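Local atomic coordinates of pseudoperoxidase (Leishmania major, PDB entry 5VIA), a protein that binds heme b with two axial protein ligands on the iron and is a pseudoperoxidase of the heme peroxidase family. Residues A49-E54 and T123-K128; S83-V88 and R115-T120; P216-C221 and V238-E243. All blocks are in the same frame, centred on the assembly; numbering follows the deposited sequence.

Contact 1 of 3, residues A49-E54 and T123-K128; sequences AGFPAE and TRNIPK
The F51 ring receives the N125 side-chain amide on one face: N125 ND2 stands 3.3 Å above the ring plane, displaced toward the rim, and the two planes are nearly perpendicular at 82°. F135 makes an edge-to-face pair with the same ring. At the edge of the R124 guanidinium, near its plane, lies the F51 carbonyl carbon, while the NH2 nitrogen goes to a salt bridge with E58. These groups pack around a Schellman motif, in which G50, with a positive phi of 96°, ends helix 33-49 and turns the chain away. The segment 123-128 reads this turn through two consecutive carbonyls. N125 N donates to G50 O over 2.8 Å in an almost straight bond (173°), and N125 ND2 reaches A49 O at 3.0 Å, on a lone pair in the carbonyl plane. With CG of N125 beside its own backbone N, the amide is brought back over the helix end, where its ND2 can both bind A49 O and point at the F51 face. N125 thus meets the helix end with both its backbone and its side-chain nitrogen. Next to this turn, P52 CD rests against T123 O at 3.2 Å.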
loop_
_atom_site.group_PDB
_atom_site.type_symbol
_atom_site.label_atom_id
_atom_site.label_comp_id
_atom_site.label_asym_id
_atom_site.label_seq_id
_atom_site.Cartn_x
_atom_site.Cartn_y
_atom_site.Cartn_z
ATOM N N ALA A 49 13.389 -0.555 -4.116
ATOM C CA ALA A 49 13.874 -1.929 -3.987
ATOM C C ALA A 49 14.066 -2.631 -5.329
ATOM O O ALA A 49 14.587 -3.744 -5.381
ATOM C CB ALA A 49 12.934 -2.737 -3.099
ATOM N N GLY A 50 13.640 -1.997 -6.421
ATOM C CA GLY A 50 13.875 -2.564 -7.737
ATOM C C GLY A 50 12.698 -3.369 -8.252
ATOM O O GLY A 50 12.843 -4.154 -9.195
ATOM N N PHE A 51 11.521 -3.151 -7.660
ATOM C CA PHE A 51 10.321 -3.833 -8.106
ATOM C C PHE A 51 9.221 -2.876 -8.594
ATOM O O PHE A 51 8.062 -3.039 -8.195
ATOM C CB PHE A 51 9.754 -4.697 -6.970
ATOM C CG PHE A 51 10.677 -5.817 -6.530
ATOM C CD1 PHE A 51 10.869 -6.930 -7.332
ATOM C CD2 PHE A 51 11.334 -5.755 -5.308
ATOM C CE1 PHE A 51 11.710 -7.962 -6.931
ATOM C CE2 PHE A 51 12.179 -6.782 -4.894
ATOM C CZ PHE A 51 12.372 -7.884 -5.702
ATOM N N PRO A 52 9.564 -1.902 -9.471
ATOM C CA PRO A 52 8.452 -1.122 -10.021
ATOM C C PRO A 52 7.582 -2.063 -10.844
ATOM O O PRO A 52 8.132 -2.914 -11.554
ATOM C CB PRO A 52 9.153 -0.122 -10.951
ATOM C CG PRO A 52 10.408 -0.825 -11.393
ATOM C CD PRO A 52 10.836 -1.606 -10.165
ATOM N N ALA A 53 6.260 -1.928 -10.751
ATOM C CA ALA A 53 5.367 -2.831 -11.483
ATOM C C ALA A 53 4.824 -2.206 -12.758
ATOM O O ALA A 53 4.597 -0.995 -12.823
ATOM C CB ALA A 53 4.215 -3.304 -10.595
ATOM N N GLU A 54 4.603 -3.053 -13.756
ATOM C CA GLU A 54 3.975 -2.651 -14.997
ATOM C C GLU A 54 2.521 -3.126 -14.977
ATOM O O GLU A 54 1.635 -2.502 -15.573
ATOM C CB GLU A 54 4.738 -3.274 -16.171
ATOM C CG GLU A 54 4.562 -2.554 -17.485
ATOM C CD GLU A 54 4.747 -1.056 -17.347
ATOM O OE1 GLU A 54 5.780 -0.618 -16.788
ATOM O OE2 GLU A 54 3.845 -0.318 -17.794
ATOM N N THR A 123 15.415 1.295 -11.256
ATOM C CA THR A 123 15.989 -0.019 -11.514
ATOM C C THR A 123 14.864 -1.026 -11.537
ATOM O O THR A 123 13.858 -0.836 -10.873
ATOM C CB THR A 123 16.929 -0.447 -10.372
ATOM O OG1 THR A 123 16.224 -0.324 -9.135
ATOM C CG2 THR A 123 18.173 0.423 -10.337
ATOM N N ARG A 124 15.032 -2.094 -12.303
ATOM C CA ARG A 124 14.062 -3.182 -12.287
ATOM C C ARG A 124 14.841 -4.483 -12.153
ATOM O O ARG A 124 15.652 -4.822 -13.015
ATOM C CB ARG A 124 13.202 -3.165 -13.563
ATOM C CG ARG A 124 12.412 -4.442 -13.836
ATOM C CD ARG A 124 11.206 -4.579 -12.933
ATOM N NE ARG A 124 10.500 -5.842 -13.167
ATOM C CZ ARG A 124 9.476 -6.265 -12.433
ATOM N NH1 ARG A 124 9.025 -5.520 -11.431
ATOM N NH2 ARG A 124 8.903 -7.431 -12.701
ATOM N N ASN A 125 14.630 -5.181 -11.043
ATOM C CA ASN A 125 15.236 -6.492 -10.848
ATOM C C ASN A 125 14.783 -7.463 -11.934
ATOM O O ASN A 125 13.676 -7.345 -12.469
ATOM C CB ASN A 125 14.861 -7.012 -9.465
ATOM C CG ASN A 125 15.382 -6.122 -8.363
ATOM O OD1 ASN A 125 16.442 -5.508 -8.506
ATOM N ND2 ASN A 125 14.643 -6.028 -7.271
ATOM N N ILE A 126 15.636 -8.421 -12.262
ATOM C CA ILE A 126 15.337 -9.392 -13.306
ATOM C C ILE A 126 15.202 -10.782 -12.689
ATOM O O ILE A 126 16.109 -11.238 -11.990
ATOM C CB ILE A 126 16.469 -9.412 -14.350
ATOM C CG1 ILE A 126 16.596 -8.037 -15.014
ATOM C CG2 ILE A 126 16.234 -10.501 -15.396
ATOM C CD1 ILE A 126 17.884 -7.841 -15.796
ATOM N N PRO A 127 14.067 -11.458 -12.933
ATOM C CA PRO A 127 13.853 -12.795 -12.363
ATOM C C PRO A 127 14.916 -13.796 -12.787
ATOM O O PRO A 127 15.515 -13.654 -13.854
ATOM C CB PRO A 127 12.488 -13.189 -12.926
ATOM C CG PRO A 127 11.765 -11.865 -13.062
ATOM C CD PRO A 127 12.842 -10.934 -13.573
ATOM N N LYS A 128 15.172 -14.789 -11.946
ATOM C CA LYS A 128 16.153 -15.809 -12.288
ATOM C C LYS A 128 15.701 -16.643 -13.498
ATOM O O LYS A 128 16.506 -16.975 -14.366
ATOM C CB LYS A 128 16.473 -16.681 -11.069
ATOM C CG LYS A 128 17.353 -15.979 -10.022
ATOM C CD LYS A 128 18.799 -15.834 -10.516
ATOM C CE LYS A 128 19.664 -15.022 -9.543
ATOM N NZ LYS A 128 21.111 -14.996 -9.949
#

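Contact 2 of 3, residues S83-V88 and R115-T120; sequences SSTEDV and RNDSDT
D87 and R115 form the tight, buried half of a contact in which the N-terminal turn of helix 85-99 is capped by S84 at the N-cap and bonded by the passing segment 115-120. One oxygen, D87 OD1, takes two donors of the same residue: R115 NH1 at 2.9 Å, in a salt bridge, and R115 N at 3.1 Å. They arrive from opposite faces of the carboxylate, both well out of its plane, whereas the acceptor lies within the guanidinium plane. The other oxygen is held by the amide of G114. R115 is gripped further by the carbonyls of R112 and I278, and this crowd of partners probably fixes the guanidinium in place. Alongside, R115 CB packs on E86 CB at 3.5 Å.

S84, at the N-cap, joins the two halves: its hydroxyl accepts the capping bond from D87 N and donates to R115 O, with S84 OG and R115 O 2.7 Å apart.

On the solvent side the link is made by one carboxylate. D117, the centre of an inverse gamma turn, spans two amides at the start of the helix, its oxygens both using syn lone pairs; the helix end would probably stabilise its charge. Beyond it the chain leaves the helix, and S118 bonds to T120 through their hydroxyls instead. D117 OD2 meets T85 N at 2.8 Å, and D117 OD1 meets E86 N at 2.9 Å.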
loop_
_atom_site.group_PDB
_atom_site.type_symbol
_atom_site.label_atom_id
_atom_site.label_comp_id
_atom_site.label_asym_id
_atom_site.label_seq_id
_atom_site.Cartn_x
_atom_site.Cartn_y
_atom_site.Cartn_z
ATOM N N SER A 83 11.359 20.852 3.894
ATOM C CA SER A 83 11.264 19.418 4.117
ATOM C C SER A 83 11.568 18.714 2.808
ATOM O O SER A 83 11.306 19.255 1.737
ATOM C CB SER A 83 9.865 19.030 4.590
ATOM O OG SER A 83 9.726 17.620 4.602
ATOM N N SER A 84 12.132 17.514 2.880
ATOM C CA SER A 84 12.311 16.725 1.674
ATOM C C SER A 84 10.950 16.190 1.245
ATOM O O SER A 84 10.063 15.963 2.080
ATOM C CB SER A 84 13.292 15.576 1.902
ATOM O OG SER A 84 12.673 14.491 2.576
ATOM N N THR A 85 10.781 16.004 -0.060
ATOM C CA THR A 85 9.534 15.485 -0.617
ATOM C C THR A 85 9.287 14.038 -0.185
ATOM O O THR A 85 8.144 13.620 0.007
ATOM C CB THR A 85 9.533 15.628 -2.156
ATOM O OG1 THR A 85 9.379 17.013 -2.491
ATOM C CG2 THR A 85 8.388 14.869 -2.775
ATOM N N GLU A 86 10.362 13.276 -0.004
ATOM C CA GLU A 86 10.239 11.909 0.487
ATOM C C GLU A 86 9.691 11.857 1.916
ATOM O O GLU A 86 8.824 11.036 2.217
ATOM C CB GLU A 86 11.584 11.172 0.394
ATOM C CG GLU A 86 12.100 10.936 -1.028
ATOM C CD GLU A 86 11.305 9.898 -1.809
ATOM O OE1 GLU A 86 10.431 9.207 -1.246
ATOM O OE2 GLU A 86 11.560 9.771 -3.018
ATOM N N ASP A 87 10.195 12.723 2.794
ATOM C CA ASP A 87 9.670 12.810 4.158
ATOM C C ASP A 87 8.179 13.161 4.142
ATOM O O ASP A 87 7.364 12.523 4.822
ATOM C CB ASP A 87 10.445 13.850 4.976
ATOM C CG ASP A 87 11.719 13.291 5.580
ATOM O OD1 ASP A 87 11.919 12.065 5.507
ATOM O OD2 ASP A 87 12.512 14.069 6.144
ATOM N N VAL A 88 7.829 14.173 3.357
ATOM C CA VAL A 88 6.436 14.587 3.221
ATOM C C VAL A 88 5.564 13.432 2.730
ATOM O O VAL A 88 4.467 13.211 3.236
ATOM C CB VAL A 88 6.292 15.775 2.253
ATOM C CG1 VAL A 88 4.833 15.981 1.893
ATOM C CG2 VAL A 88 6.872 17.045 2.869
ATOM N N ARG A 115 14.928 11.667 4.880
ATOM C CA ARG A 115 14.892 10.938 3.610
ATOM C C ARG A 115 15.406 11.855 2.509
ATOM O O ARG A 115 14.859 12.944 2.301
ATOM C CB ARG A 115 13.471 10.476 3.269
ATOM C CG ARG A 115 12.962 9.310 4.104
ATOM C CD ARG A 115 11.444 9.105 3.942
ATOM N NE ARG A 115 10.982 8.096 4.895
ATOM C CZ ARG A 115 10.779 8.342 6.189
ATOM N NH1 ARG A 115 10.970 9.566 6.673
ATOM N NH2 ARG A 115 10.389 7.371 7.001
ATOM N N ASN A 116 16.474 11.429 1.838
ATOM C CA ASN A 116 17.067 12.204 0.754
ATOM C C ASN A 116 16.208 12.152 -0.494
ATOM O O ASN A 116 15.860 11.069 -0.968
ATOM C CB ASN A 116 18.463 11.667 0.403
ATOM C CG ASN A 116 19.539 12.135 1.368
ATOM O OD1 ASN A 116 20.175 11.326 2.046
ATOM N ND2 ASN A 116 19.763 13.446 1.419
ATOM N N ASP A 117 15.864 13.317 -1.025
ATOM C CA ASP A 117 15.300 13.373 -2.360
ATOM C C ASP A 117 16.465 13.104 -3.295
ATOM O O ASP A 117 17.073 14.033 -3.836
ATOM C CB ASP A 117 14.684 14.745 -2.650
ATOM C CG ASP A 117 13.397 14.977 -1.885
ATOM O OD1 ASP A 117 12.761 13.980 -1.481
ATOM O OD2 ASP A 117 13.023 16.158 -1.695
ATOM N N SER A 118 16.811 11.834 -3.450
ATOM C CA SER A 118 17.893 11.493 -4.353
ATOM C C SER A 118 17.368 11.487 -5.786
ATOM O O SER A 118 16.157 11.444 -6.041
ATOM C CB SER A 118 18.544 10.155 -3.983
ATOM O OG SER A 118 17.647 9.072 -4.163
ATOM N N ASP A 119 18.299 11.563 -6.717
ATOM C CA ASP A 119 17.972 11.581 -8.125
ATOM C C ASP A 119 18.536 10.270 -8.633
ATOM O O ASP A 119 19.558 10.246 -9.307
ATOM C CB ASP A 119 18.666 12.771 -8.767
ATOM C CG ASP A 119 18.278 12.975 -10.208
ATOM O OD1 ASP A 119 17.101 12.741 -10.568
ATOM O OD2 ASP A 119 19.161 13.391 -10.971
ATOM N N THR A 120 17.883 9.175 -8.253
ATOM C CA THR A 120 18.384 7.832 -8.531
ATOM C C THR A 120 17.731 7.268 -9.786
ATOM O O THR A 120 16.520 7.379 -9.951
ATOM C CB THR A 120 18.058 6.870 -7.363
ATOM O OG1 THR A 120 18.490 7.443 -6.120
ATOM C CG2 THR A 120 18.745 5.537 -7.568
#

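Contact 3 of 3, residues P216-C221 and V238-E243; sequences PQTLRC and VVNAAE. With HEM (protoporphyrin IX containing Fe), chain B.
A241 N donates to T218 O at 2.7 Å, the shortest of three backbone bonds between the segments. R220 and V239 exchange the other two, R220 N to V239 O at 2.8 Å and V239 N to R220 O at 2.9 Å. A water links the same two segments: it donates to T218 OG1 and accepts from N240 ND2 and A242 N, so that one molecule ties the loop to the first turn of the helix. T218 OG1 also bonds to D57, and N240 ND2 to the carbonyl of V56. The framework is a beta hairpin of strands 219-224 and 235-240, antiparallel, in which N240 ends the second strand and holds the N-cap position of helix 241-245 without a side-chain capping bond. With CG beside its backbone N (chi1 -86°), the N240 amide instead meets the heme: N240 CG lies 3.4 Å from the heme methyl CMB. Three residues on, E243 OE1 binds ND1 of H159, the axial histidine. On the side of R220 and V239, the A241 methyl lies over one face of the R220 guanidinium, toward its rim, with A241 CB 3.6 Å from R220 CZ. L219 CD2 approaches N240 OD1 at 3.7 Å, while L219 CB touches V238 CG1 at 4.0 Å.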
loop_
_atom_site.group_PDB
_atom_site.type_symbol
_atom_site.label_atom_id
_atom_site.label_comp_id
_atom_site.label_asym_id
_atom_site.label_seq_id
_atom_site.Cartn_x
_atom_site.Cartn_y
_atom_site.Cartn_z
ATOM N N PRO A 216 -4.892 -7.359 -16.727
ATOM C CA PRO A 216 -4.467 -8.431 -15.822
ATOM C C PRO A 216 -5.248 -9.723 -16.056
ATOM O O PRO A 216 -6.435 -9.690 -16.437
ATOM C CB PRO A 216 -4.735 -7.849 -14.424
ATOM C CG PRO A 216 -5.689 -6.747 -14.614
ATOM C CD PRO A 216 -5.498 -6.223 -16.010
ATOM N N GLN A 217 -4.576 -10.852 -15.845
ATOM C CA GLN A 217 -5.143 -12.155 -16.156
ATOM C C GLN A 217 -5.310 -13.020 -14.917
ATOM O O GLN A 217 -5.886 -14.103 -14.989
ATOM C CB GLN A 217 -4.242 -12.882 -17.156
ATOM C CG GLN A 217 -3.904 -12.091 -18.417
ATOM C CD GLN A 217 -3.050 -12.892 -19.393
ATOM O OE1 GLN A 217 -2.470 -13.919 -19.032
ATOM N NE2 GLN A 217 -2.968 -12.423 -20.635
ATOM N N THR A 218 -4.806 -12.543 -13.782
ATOM C CA THR A 218 -4.785 -13.348 -12.570
ATOM C C THR A 218 -5.764 -12.821 -11.531
ATOM O O THR A 218 -5.760 -13.272 -10.382
ATOM C CB THR A 218 -3.377 -13.365 -11.927
ATOM O OG1 THR A 218 -3.173 -12.136 -11.232
ATOM C CG2 THR A 218 -2.301 -13.523 -12.998
ATOM N N LEU A 219 -6.592 -11.857 -11.906
ATOM C CA LEU A 219 -7.557 -11.349 -10.940
ATOM C C LEU A 219 -8.667 -12.364 -10.722
ATOM O O LEU A 219 -9.088 -13.052 -11.657
ATOM C CB LEU A 219 -8.125 -9.998 -11.357
ATOM C CG LEU A 219 -7.152 -8.824 -11.491
ATOM C CD1 LEU A 219 -7.919 -7.549 -11.823
ATOM C CD2 LEU A 219 -6.301 -8.624 -10.243
ATOM N N ARG A 220 -9.111 -12.489 -9.477
ATOM C CA ARG A 220 -10.234 -13.362 -9.182
ATOM C C ARG A 220 -11.290 -12.586 -8.416
ATOM O O ARG A 220 -11.015 -11.521 -7.856
ATOM C CB ARG A 220 -9.791 -14.616 -8.426
ATOM C CG ARG A 220 -8.841 -15.516 -9.218
ATOM C CD ARG A 220 -8.752 -16.891 -8.579
ATOM N NE ARG A 220 -7.635 -17.693 -9.081
ATOM C CZ ARG A 220 -6.882 -18.478 -8.307
ATOM N NH1 ARG A 220 -7.126 -18.560 -7.004
ATOM N NH2 ARG A 220 -5.880 -19.179 -8.828
ATOM N N CYS A 221 -12.498 -13.128 -8.388
ATOM C CA CYS A 221 -13.653 -12.321 -8.058
ATOM C C CYS A 221 -14.700 -13.096 -7.269
ATOM O O CYS A 221 -14.986 -14.262 -7.568
ATOM C CB CYS A 221 -14.270 -11.813 -9.364
ATOM S SG CYS A 221 -15.719 -10.788 -9.172
ATOM N N VAL A 238 -12.563 -8.204 -5.458
ATOM C CA VAL A 238 -11.551 -8.659 -6.406
ATOM C C VAL A 238 -10.208 -8.808 -5.698
ATOM O O VAL A 238 -9.808 -7.924 -4.939
ATOM C CB VAL A 238 -11.422 -7.666 -7.586
ATOM C CG1 VAL A 238 -10.390 -8.139 -8.575
ATOM C CG2 VAL A 238 -12.778 -7.485 -8.295
ATOM N N VAL A 239 -9.528 -9.934 -5.920
ATOM C CA VAL A 239 -8.233 -10.209 -5.286
ATOM C C VAL A 239 -7.339 -10.943 -6.286
ATOM O O VAL A 239 -7.824 -11.765 -7.063
ATOM C CB VAL A 239 -8.393 -11.084 -4.012
ATOM C CG1 VAL A 239 -7.045 -11.342 -3.349
ATOM C CG2 VAL A 239 -9.332 -10.426 -3.009
ATOM N N ASN A 240 -6.046 -10.626 -6.289
ATOM C CA ASN A 240 -5.070 -11.350 -7.109
ATOM C C ASN A 240 -5.072 -12.843 -6.799
ATOM O O ASN A 240 -5.161 -13.230 -5.630
ATOM C CB ASN A 240 -3.656 -10.805 -6.837
ATOM C CG ASN A 240 -3.318 -9.604 -7.687
ATOM O OD1 ASN A 240 -3.850 -8.513 -7.474
ATOM N ND2 ASN A 240 -2.412 -9.787 -8.649
ATOM N N ALA A 241 -4.958 -13.680 -7.833
ATOM C CA ALA A 241 -4.803 -15.122 -7.637
ATOM C C ALA A 241 -3.653 -15.415 -6.677
ATOM O O ALA A 241 -3.764 -16.285 -5.810
ATOM C CB ALA A 241 -4.569 -15.836 -8.974
ATOM N N ALA A 242 -2.558 -14.677 -6.831
ATOM C CA ALA A 242 -1.371 -14.849 -5.978
ATOM C C ALA A 242 -1.643 -14.614 -4.487
ATOM O O ALA A 242 -1.087 -15.309 -3.628
ATOM C CB ALA A 242 -0.254 -13.943 -6.456
ATOM N N GLU A 243 -2.477 -13.628 -4.175
ATOM C CA GLU A 243 -2.849 -13.345 -2.790
ATOM C C GLU A 243 -3.653 -14.502 -2.194
ATOM O O GLU A 243 -3.542 -14.805 -1.001
ATOM C CB GLU A 243 -3.655 -12.043 -2.726
ATOM C CG GLU A 243 -2.994 -10.909 -1.979
ATOM C CD GLU A 243 -3.723 -9.585 -2.148
ATOM O OE1 GLU A 243 -4.314 -9.079 -1.161
ATOM O OE2 GLU A 243 -3.680 -9.036 -3.271
HETATM C CHA HEM B . -4.730 -1.414 -4.400
HETATM C CHB HEM B . -2.724 -5.662 -5.700
HETATM C CHC HEM B . 0.683 -4.901 -2.326
HETATM C CHD HEM B . -1.752 -1.062 -0.564
HETATM C C1A HEM B . -4.422 -2.573 -5.069
HETATM C C2A HEM B . -5.064 -3.004 -6.291
HETATM C C3A HEM B . -4.521 -4.160 -6.661
HETATM C C4A HEM B . -3.506 -4.523 -5.675
HETATM C CMA HEM B . -4.897 -4.985 -7.905
HETATM C CAA HEM B . -6.152 -2.215 -7.052
HETATM C CBA HEM B . -5.365 -1.092 -7.755
HETATM C CGA HEM B . -6.246 -0.170 -8.568
HETATM O O1A HEM B . -6.891 -0.654 -9.531
HETATM O O2A HEM B . -6.274 1.058 -8.275
HETATM C C1B HEM B . -1.597 -5.840 -4.923
HETATM C C2B HEM B . -0.676 -6.952 -4.963
HETATM C C3B HEM B . 0.288 -6.750 -4.052
HETATM C C4B HEM B . -0.019 -5.501 -3.357
HETATM C CMB HEM B . -0.781 -8.139 -5.932
HETATM C CAB HEM B . 1.458 -7.735 -3.811
HETATM C CBB HEM B . 2.644 -7.333 -3.341
HETATM C C1C HEM B . 0.331 -3.813 -1.547
HETATM C C2C HEM B . 1.061 -3.294 -0.383
HETATM C C3C HEM B . 0.373 -2.222 0.095
HETATM C C4C HEM B . -0.801 -2.043 -0.747
HETATM C CMC HEM B . 2.392 -3.901 0.144
HETATM C CAC HEM B . 0.636 -1.248 1.266
HETATM C CBC HEM B . 1.771 -1.241 1.978
HETATM C C1D HEM B . -2.796 -0.800 -1.417
HETATM C C2D HEM B . -3.782 0.245 -1.232
HETATM C C3D HEM B . -4.717 0.134 -2.430
HETATM C C4D HEM B . -4.198 -0.967 -3.215
HETATM C CMD HEM B . -3.871 1.260 -0.072
HETATM C CAD HEM B . -5.940 1.035 -2.744
HETATM C CBD HEM B . -5.368 2.216 -3.538
HETATM C CGD HEM B . -6.449 3.181 -3.963
HETATM O O1D HEM B . -6.155 4.091 -4.794
HETATM O O2D HEM B . -7.596 3.030 -3.474
HETATM N NA HEM B . -3.476 -3.528 -4.711
HETATM N NB HEM B . -1.177 -4.981 -3.930
HETATM N NC HEM B . -0.805 -3.020 -1.735
HETATM N ND HEM B . -3.080 -1.503 -2.585
HETATM FE FE HEM B . -2.117 -3.244 -3.301
HETATM O O HOH W 1 -1.933 -12.859 -8.981
#

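In the fold
Along the chain, contact 2 is nested inside the loop closed by contact 1, and contact 3 follows later. The first two draw on neighbouring parts of one long loop, between strand 112-113 and helix 137-142, which is fastened first to the start of helix 85-99 and then to the end of helix 33-49; their centres are about 21 Å apart. Contact 3 lies in the beta hairpin, its centre about 20 Å from that of contact 1 and about 33 Å from that of contact 2, across the chain's centre from the latter. N240 of contact 3 touches the heme, whereas the F51 side chain of contact 1 is about 8 Å from it. Contact 2 lies away from the annotated sites.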